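Local coordinates for PTS EIIA type-4 domain-containing protein (Streptococcus agalactiae NEM316, PDB 4TKZ) that probably acts as the EIIA component of a sugar-transporting phosphotransferase system, relaying phosphoryl groups for sugar uptake, at residues S40-D43 / V44-L48. Numbering follows the deposited sequence.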
loop_
_atom_site.group_PDB
_atom_site.type_symbol
_atom_site.label_atom_id
_atom_site.label_comp_id
_atom_site.label_asym_id
_atom_site.label_seq_id
_atom_site.Cartn_x
_atom_site.Cartn_y
_atom_site.Cartn_z
ATOM N N SER A 40 19.871 6.931 -6.373
ATOM C CA SER A 40 20.193 5.938 -7.374
ATOM C C SER A 40 19.815 4.561 -6.860
ATOM O O SER A 40 19.523 4.377 -5.675
ATOM C CB SER A 40 21.694 5.947 -7.670
ATOM O OG SER A 40 22.412 5.388 -6.582
ATOM N N SER A 41 19.834 3.592 -7.765
ATOM C CA SER A 41 19.629 2.199 -7.394
ATOM C C SER A 41 20.705 1.743 -6.402
ATOM O O SER A 41 20.411 1.045 -5.433
ATOM C CB SER A 41 19.604 1.325 -8.651
ATOM O OG SER A 41 19.488 -0.043 -8.333
ATOM N N ASN A 42 21.956 2.141 -6.630
ATOM C CA ASN A 42 23.009 1.750 -5.702
ATOM C C ASN A 42 22.768 2.306 -4.292
ATOM O O ASN A 42 23.105 1.654 -3.299
ATOM C CB ASN A 42 24.403 2.144 -6.231
ATOM C CG ASN A 42 25.530 1.462 -5.471
ATOM O OD1 ASN A 42 26.190 2.075 -4.631
ATOM N ND2 ASN A 42 25.740 0.181 -5.749
ATOM N N ASP A 43 22.172 3.492 -4.205
ATOM C CA ASP A 43 21.866 4.103 -2.910
ATOM C C ASP A 43 20.930 3.202 -2.105
ATOM O O ASP A 43 21.116 3.005 -0.898
ATOM C CB ASP A 43 21.211 5.470 -3.095
ATOM C CG ASP A 43 22.174 6.518 -3.596
ATOM O OD1 ASP A 43 23.390 6.370 -3.352
ATOM O OD2 ASP A 43 21.705 7.493 -4.225
ATOM N N VAL A 44 19.927 2.655 -2.790
ATOM C CA VAL A 44 19.010 1.690 -2.188
ATOM C C VAL A 44 19.754 0.431 -1.768
ATOM O O VAL A 44 19.520 -0.107 -0.682
ATOM C CB VAL A 44 17.896 1.283 -3.166
ATOM C CG1 VAL A 44 16.928 0.329 -2.488
ATOM C CG2 VAL A 44 17.158 2.500 -3.650
ATOM N N ARG A 45 20.657 -0.043 -2.626
ATOM C CA ARG A 45 21.422 -1.241 -2.313
ATOM C C ARG A 45 22.271 -1.043 -1.067
ATOM O O ARG A 45 22.336 -1.930 -0.220
ATOM C CB ARG A 45 22.321 -1.642 -3.483
ATOM C CG ARG A 45 23.165 -2.870 -3.194
ATOM C CD ARG A 45 23.824 -3.354 -4.469
ATOM N NE ARG A 45 24.873 -4.330 -4.214
ATOM C CZ ARG A 45 24.739 -5.638 -4.398
ATOM N NH1 ARG A 45 25.761 -6.448 -4.153
ATOM N NH2 ARG A 45 23.594 -6.136 -4.846
ATOM N N VAL A 46 22.908 0.123 -0.964
ATOM C CA VAL A 46 23.774 0.443 0.171
ATOM C C VAL A 46 22.954 0.459 1.447
ATOM O O VAL A 46 23.347 -0.118 2.466
ATOM C CB VAL A 46 24.461 1.811 -0.019
ATOM C CG1 VAL A 46 25.052 2.309 1.292
ATOM C CG2 VAL A 46 25.576 1.692 -1.060
ATOM N N ALA A 47 21.802 1.112 1.375
ATOM C CA ALA A 47 20.920 1.203 2.528
ATOM C C ALA A 47 20.456 -0.177 2.981
ATOM O O ALA A 47 20.469 -0.488 4.182
ATOM C CB ALA A 47 19.732 2.098 2.224
ATOM N N LEU A 48 20.037 -1.006 2.028
ATOM C CA LEU A 48 19.535 -2.338 2.370
ATOM C C LEU A 48 20.615 -3.201 3.007
ATOM O O LEU A 48 20.366 -3.828 4.038
ATOM C CB LEU A 48 18.919 -3.036 1.154
ATOM C CG LEU A 48 18.162 -4.341 1.410
ATOM C CD1 LEU A 48 16.993 -4.135 2.402
ATOM C CD2 LEU A 48 17.632 -4.911 0.109
HETATM O O HOH W 1 26.474 -1.639 -4.194
#
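Asn42 and Val46, one turn apart on the helix surface, touch through both backbone and side chain. Val46 N donates to Asn42 O at 2.8 Å, and Val46 CG2 rests 3.3 Å from Asn42 O and 3.6 Å from Asn42 OD1, the two side chains crossing at a slant. Asn42 CG stands anti to the backbone N (chi1 -166°), which carries the amide along the helix toward the following turn. There ND2 points at a water so close that the bond is doubtful, and the same water accepts a weak bond from Arg45 NE, so any link between the two polar side chains through it is tentative. Arg45 is extended from CG to NE, and its guanidinium group continues outward to a salt bridge between NH1 and Glu79. Backbone bonds of the helical i to i+4 pattern run alongside: Arg45 N to Ser41 O and Ala47 N to Asp43 O, both 3.0 Å. The first of the series, Val44 N to Ser40 O, is weak at 3.4 Å. These turns open helix 41-52, and Ser40 is its N-cap: Ser40 and Asp43 form a capping box. Asp43 N donates to Ser40 OG at 3.1 Å, while Ser40 N returns a nearly straight bond to Asp43 OD2 at 2.9 Å, meeting that oxygen from above the carboxylate plane. Asp43 CG sits beside its own backbone N (chi1 -71°), turning the carboxylate back toward Ser40. The cap's negative charge would be expected to interact favourably with the helix dipole. On the inward side, Val44 packs on Phe35 and Val7, and Leu48 on Ile5, seating the helix against the parallel sheet, while Ser41 reaches Thr68 and Val72 of neighbouring helix 68-76.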